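Local coordinates for pyruvate kinase (Pyrobaculum aerophilum, PDB 3QTG), which catalyses the last step of glycolysis, the interconversion of phosphoenolpyruvate and ADP with pyruvate and ATP, using a divalent metal ion, at residues N95-E98 with G99-V102; P118-A121 with F122-V126. All blocks are in the same frame, centred on the assembly; numbering follows the deposited sequence.

Interaction 1 of 2, residues N95-E98 with G99-V102; sequences NVQE and GEVV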
ATOM      1  N   ASN A  95      -5.238  36.350  53.934  1.00 48.88           N
ATOM      2  CA  ASN A  95      -5.516  34.990  54.362  1.00 50.00           C
ATOM      3  C   ASN A  95      -6.921  34.577  53.957  1.00 49.75           C
ATOM      4  O   ASN A  95      -7.918  35.210  54.328  1.00 50.09           O
ATOM      5  CB  ASN A  95      -5.294  34.830  55.866  1.00 50.58           C
ATOM      6  CG  ASN A  95      -3.826  35.000  56.255  1.00 53.16           C
ATOM      7  OD1 ASN A  95      -3.072  34.032  56.260  1.00 57.15           O
ATOM      8  ND2 ASN A  95      -3.411  36.235  56.545  1.00 54.65           N
ATOM      9  N   VAL A  96      -6.974  33.515  53.175  1.00 49.29           N
ATOM     10  CA  VAL A  96      -8.201  33.040  52.575  1.00 49.60           C
ATOM     11  C   VAL A  96      -8.600  31.746  53.270  1.00 49.48           C
ATOM     12  O   VAL A  96      -7.769  30.852  53.444  1.00 49.53           O
ATOM     13  CB  VAL A  96      -7.986  32.877  51.035  1.00 49.57           C
ATOM     14  CG1 VAL A  96      -8.886  31.827  50.420  1.00 50.01           C
ATOM     15  CG2 VAL A  96      -8.156  34.226  50.347  1.00 50.26           C
ATOM     16  N   GLN A  97      -9.861  31.667  53.706  1.00 49.27           N
ATOM     17  CA  GLN A  97     -10.381  30.449  54.334  1.00 49.11           C
ATOM     18  C   GLN A  97     -11.179  29.657  53.323  1.00 47.67           C
ATOM     19  O   GLN A  97     -11.799  30.233  52.431  1.00 47.02           O
ATOM     20  CB  GLN A  97     -11.248  30.765  55.571  1.00 49.76           C
ATOM     21  CG  GLN A  97     -10.564  31.647  56.634  1.00 52.73           C
ATOM     22  CD  GLN A  97      -9.173  31.149  57.102  1.00 55.79           C
ATOM     23  OE1 GLN A  97      -8.961  29.957  57.357  1.00 56.22           O
ATOM     24  NE2 GLN A  97      -8.227  32.089  57.227  1.00 56.51           N
ATOM     25  N   GLU A  98     -11.140  28.334  53.449  1.00 46.90           N
ATOM     26  CA  GLU A  98     -11.911  27.448  52.575  1.00 46.38           C
ATOM     27  C   GLU A  98     -13.404  27.790  52.695  1.00 45.04           C
ATOM     28  O   GLU A  98     -13.906  27.950  53.798  1.00 44.45           O
ATOM     29  CB  GLU A  98     -11.676  25.984  52.975  1.00 46.63           C
ATOM     30  CG  GLU A  98     -12.452  24.979  52.120  1.00 47.58           C
ATOM     31  CD  GLU A  98     -12.206  23.526  52.526  1.00 49.72           C
ATOM     32  OE1 GLU A  98     -11.102  23.221  53.042  1.00 52.99           O
ATOM     33  OE2 GLU A  98     -13.119  22.686  52.308  1.00 52.02           O
ATOM     34  N   GLY A  99     -14.103  27.900  51.568  1.00 43.84           N
ATOM     35  CA  GLY A  99     -15.492  28.362  51.571  1.00 43.49           C
ATOM     36  C   GLY A  99     -15.717  29.879  51.563  1.00 43.41           C
ATOM     37  O   GLY A  99     -16.836  30.325  51.306  1.00 44.09           O
ATOM     38  N   GLU A 100     -14.677  30.669  51.848  1.00 42.85           N
ATOM     39  CA  GLU A 100     -14.759  32.151  51.813  1.00 43.85           C
ATOM     40  C   GLU A 100     -15.034  32.708  50.403  1.00 42.41           C
ATOM     41  O   GLU A 100     -14.425  32.280  49.424  1.00 41.86           O
ATOM     42  CB  GLU A 100     -13.460  32.770  52.348  1.00 43.74           C
ATOM     43  CG  GLU A 100     -13.491  34.303  52.552  1.00 47.13           C
ATOM     44  CD  GLU A 100     -12.230  34.862  53.221  1.00 46.87           C
ATOM     45  OE1 GLU A 100     -11.473  34.089  53.844  1.00 49.76           O
ATOM     46  OE2 GLU A 100     -11.999  36.099  53.135  1.00 53.54           O
ATOM     47  N   VAL A 101     -15.966  33.653  50.302  1.00 41.62           N
ATOM     48  CA  VAL A 101     -16.190  34.384  49.057  1.00 40.71           C
ATOM     49  C   VAL A 101     -15.160  35.529  48.980  1.00 39.97           C
ATOM     50  O   VAL A 101     -15.158  36.449  49.797  1.00 39.54           O
ATOM     51  CB  VAL A 101     -17.656  34.881  48.935  1.00 41.63           C
ATOM     52  CG1 VAL A 101     -17.901  35.517  47.573  1.00 41.65           C
ATOM     53  CG2 VAL A 101     -18.643  33.709  49.166  1.00 41.41           C
ATOM     54  N   VAL A 102     -14.260  35.419  48.012  1.00 38.95           N
ATOM     55  CA  VAL A 102     -13.143  36.329  47.842  1.00 38.54           C
ATOM     56  C   VAL A 102     -13.437  37.289  46.684  1.00 37.90           C
ATOM     57  O   VAL A 102     -13.932  36.880  45.634  1.00 38.28           O
ATOM     58  CB  VAL A 102     -11.817  35.524  47.576  1.00 38.25           C
ATOM     59  CG1 VAL A 102     -10.631  36.463  47.477  1.00 38.91           C
ATOM     60  CG2 VAL A 102     -11.564  34.499  48.700  1.00 36.86           C
TER
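Glu100 reaches back across a tight bend to the backbone of Gln97 and spans the bend with its carboxylate. Glu100 CB rests against Gln97 O at 3.0 Å, the same oxygen that accepts the turn's hydrogen bond from Glu100 N. Glu100 CG lies anti to the backbone N (chi1 -172°), and the chain stays extended beyond it, which carries the carboxylate over the opening of the turn toward the incoming strand. At the tip Glu100 OE1 accepts from Gln97 N at 2.9 Å. This bond is nearly straight at 166°, although the donor approaches on the anti side and 27° out of the carboxylate plane. Glu100 OE1 also touches Val96 CA, 3.7 Å away. In the other direction Glu100 N donates to Gln97 O at 3.0 Å, closing a type II beta turn whose third position is Gly99; Gly99 has a positive phi, and a CB there would clash with Glu98 O. Beyond the turn, Val96 CG2 meets Val102 CG2 at 3.8 Å, the two side chains crossing at about a right angle. With an alanine in place of Glu100, the N-H of Gln97 would probably lose this acceptor and the turn one of its two cross-ties. The chemistry implies a reciprocal pairing: each residue gives one backbone N-H, and a carboxylate oxygen does the work of a second carbonyl.

Interaction 2 of 2, residues P118-A121 with F122-V126; sequences PNKA and FFSAV
The Phe123 ring has Lys120 O at its edge, near the ring plane, while Asn119 O approaches obliquely, 3.6 Å from Phe123 CD2. Over the centre of one face sits Phe122 CD2, 3.7 Å above the plane. Phe122 in turn has Phe123 CE1 in plane at its edge, and Val126 CG2 lies over one face, offset toward the rim. The two side chains leave the helix with different first torsions, Phe122 CG anti to the backbone N (chi1 176°) and Phe123 CG anti to the carbonyl carbon, and the edge of the Phe122 ring comes over the face of Phe123. Around them, Ile151 touches both phenylalanine side chains, Ile167 and Val169 meet Phe122, and Leu106 meets Phe123. A third flat group, the amide of Asn119, turns its OD1 to Ala121 N at 3.2 Å, with the donor tilted 30° from the carbonyl plane. Asn119 O takes Phe122 N at 3.1 Å. Lys120 O is gripped chiefly by Ser124 N, 2.9 Å away; Phe123 N and Ser124 OG add weak bonds. At the far end Ala125 N binds Ala121 O weakly, at 3.1 Å. This is a short amphipathic helix with an asparagine N-cap, its aromatic side laid on the mixed sheet of the small beta domain that pyruvate kinases insert into their TIM barrel.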
ATOM      1  N   PRO A 118      -4.016  44.187  38.675  1.00 37.11           N
ATOM      2  CA  PRO A 118      -3.802  45.359  37.824  1.00 38.02           C
ATOM      3  C   PRO A 118      -3.830  45.101  36.310  1.00 38.57           C
ATOM      4  O   PRO A 118      -3.054  45.688  35.562  1.00 39.54           O
ATOM      5  CB  PRO A 118      -2.427  45.860  38.277  1.00 37.80           C
ATOM      6  CG  PRO A 118      -1.705  44.664  38.635  1.00 37.11           C
ATOM      7  CD  PRO A 118      -2.742  43.720  39.253  1.00 36.58           C
ATOM      8  N   ASN A 119      -4.733  44.250  35.848  1.00 39.01           N
ATOM      9  CA  ASN A 119      -4.808  44.001  34.413  1.00 39.03           C
ATOM     10  C   ASN A 119      -6.216  43.683  33.975  1.00 39.03           C
ATOM     11  O   ASN A 119      -6.788  42.677  34.424  1.00 37.86           O
ATOM     12  CB  ASN A 119      -3.844  42.886  34.002  1.00 38.78           C
ATOM     13  CG  ASN A 119      -3.409  43.024  32.560  1.00 41.58           C
ATOM     14  OD1 ASN A 119      -4.225  43.368  31.698  1.00 45.47           O
ATOM     15  ND2 ASN A 119      -2.121  42.807  32.290  1.00 41.92           N
ATOM     16  N   LYS A 120      -6.778  44.528  33.109  1.00 39.29           N
ATOM     17  CA  LYS A 120      -8.159  44.337  32.653  1.00 41.07           C
ATOM     18  C   LYS A 120      -8.357  43.014  31.898  1.00 39.69           C
ATOM     19  O   LYS A 120      -9.446  42.463  31.916  1.00 39.16           O
ATOM     20  CB  LYS A 120      -8.662  45.497  31.777  1.00 42.87           C
ATOM     21  CG  LYS A 120     -10.235  45.637  31.798  1.00 44.10           C
ATOM     22  CD  LYS A 120     -10.714  46.456  30.603  1.00 46.10           C
ATOM     23  CE  LYS A 120     -12.259  46.450  30.444  1.00 49.90           C
ATOM     24  NZ  LYS A 120     -12.932  47.568  31.190  1.00 52.68           N
ATOM     25  N   ALA A 121      -7.302  42.525  31.246  1.00 38.81           N
ATOM     26  CA  ALA A 121      -7.364  41.253  30.523  1.00 38.72           C
ATOM     27  C   ALA A 121      -7.806  40.086  31.427  1.00 38.42           C
ATOM     28  O   ALA A 121      -8.432  39.140  30.935  1.00 38.52           O
ATOM     29  CB  ALA A 121      -6.033  40.944  29.839  1.00 37.39           C
ATOM     30  N   PHE A 122      -7.500  40.164  32.731  1.00 37.86           N
ATOM     31  CA  PHE A 122      -7.988  39.175  33.701  1.00 36.89           C
ATOM     32  C   PHE A 122      -9.515  39.235  33.735  1.00 37.89           C
ATOM     33  O   PHE A 122     -10.199  38.207  33.664  1.00 37.49           O
ATOM     34  CB  PHE A 122      -7.419  39.425  35.106  1.00 36.62           C
ATOM     35  CG  PHE A 122      -7.966  38.472  36.175  1.00 35.98           C
ATOM     36  CD1 PHE A 122      -7.530  37.145  36.243  1.00 35.07           C
ATOM     37  CD2 PHE A 122      -8.918  38.905  37.086  1.00 34.69           C
ATOM     38  CE1 PHE A 122      -8.031  36.268  37.213  1.00 33.01           C
ATOM     39  CE2 PHE A 122      -9.429  38.054  38.069  1.00 34.93           C
ATOM     40  CZ  PHE A 122      -8.977  36.714  38.128  1.00 36.14           C
ATOM     41  N   PHE A 123     -10.050  40.444  33.823  1.00 38.25           N
ATOM     42  CA  PHE A 123     -11.502  40.611  33.927  1.00 39.58           C
ATOM     43  C   PHE A 123     -12.224  40.260  32.624  1.00 41.27           C
ATOM     44  O   PHE A 123     -13.300  39.670  32.673  1.00 42.35           O
ATOM     45  CB  PHE A 123     -11.855  41.985  34.544  1.00 38.23           C
ATOM     46  CG  PHE A 123     -11.250  42.154  35.903  1.00 36.22           C
ATOM     47  CD1 PHE A 123     -11.912  41.680  37.032  1.00 33.44           C
ATOM     48  CD2 PHE A 123      -9.963  42.678  36.049  1.00 32.72           C
ATOM     49  CE1 PHE A 123     -11.322  41.769  38.302  1.00 32.78           C
ATOM     50  CE2 PHE A 123      -9.368  42.762  37.312  1.00 30.87           C
ATOM     51  CZ  PHE A 123     -10.054  42.316  38.441  1.00 30.82           C
ATOM     52  N   SER A 124     -11.606  40.545  31.476  1.00 41.98           N
ATOM     53  CA  SER A 124     -12.167  40.124  30.187  1.00 43.73           C
ATOM     54  C   SER A 124     -12.169  38.609  29.980  1.00 44.14           C
ATOM     55  O   SER A 124     -13.023  38.105  29.272  1.00 45.78           O
ATOM     56  CB  SER A 124     -11.423  40.777  29.032  1.00 43.54           C
ATOM     57  OG  SER A 124     -11.449  42.180  29.187  1.00 46.92           O
ATOM     58  N   ALA A 125     -11.225  37.893  30.586  1.00 43.97           N
ATOM     59  CA  ALA A 125     -11.097  36.440  30.405  1.00 44.60           C
ATOM     60  C   ALA A 125     -12.035  35.599  31.298  1.00 45.31           C
ATOM     61  O   ALA A 125     -12.349  34.451  30.965  1.00 46.34           O
ATOM     62  CB  ALA A 125      -9.646  36.006  30.612  1.00 43.19           C
ATOM     63  N   VAL A 126     -12.465  36.162  32.428  1.00 45.49           N
ATOM     64  CA  VAL A 126     -13.190  35.415  33.453  1.00 45.69           C
ATOM     65  C   VAL A 126     -14.715  35.445  33.270  1.00 46.62           C
ATOM     66  O   VAL A 126     -15.316  36.511  33.061  1.00 46.53           O
ATOM     67  CB  VAL A 126     -12.805  35.883  34.909  1.00 45.89           C
ATOM     68  CG1 VAL A 126     -13.729  35.253  35.957  1.00 45.90           C
ATOM     69  CG2 VAL A 126     -11.347  35.549  35.233  1.00 43.20           C
TER

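In the fold
From the N terminus, the chain completes barrel strands 18-22, 44-48 and 76-80, then leaves the barrel for the small beta domain that holds both contacts. Interaction 1 comes first, closing the turn that hands the chain from strand 94-96, paired with 159-161, to strand 101-106 of the mixed sheet. After strand 115-117, interaction 2 closes only the local turns that cap and wind helix 120-125, which leads toward strand 131-134. The two contacts therefore follow in series, neither nesting nor crossing, with centres about 21 Å apart. Strand 101-106 relates them: it begins just after the turn, and its Leu106 touches the helix. The chain later returns to the barrel, through helix 181-190 and on to strand 199-202.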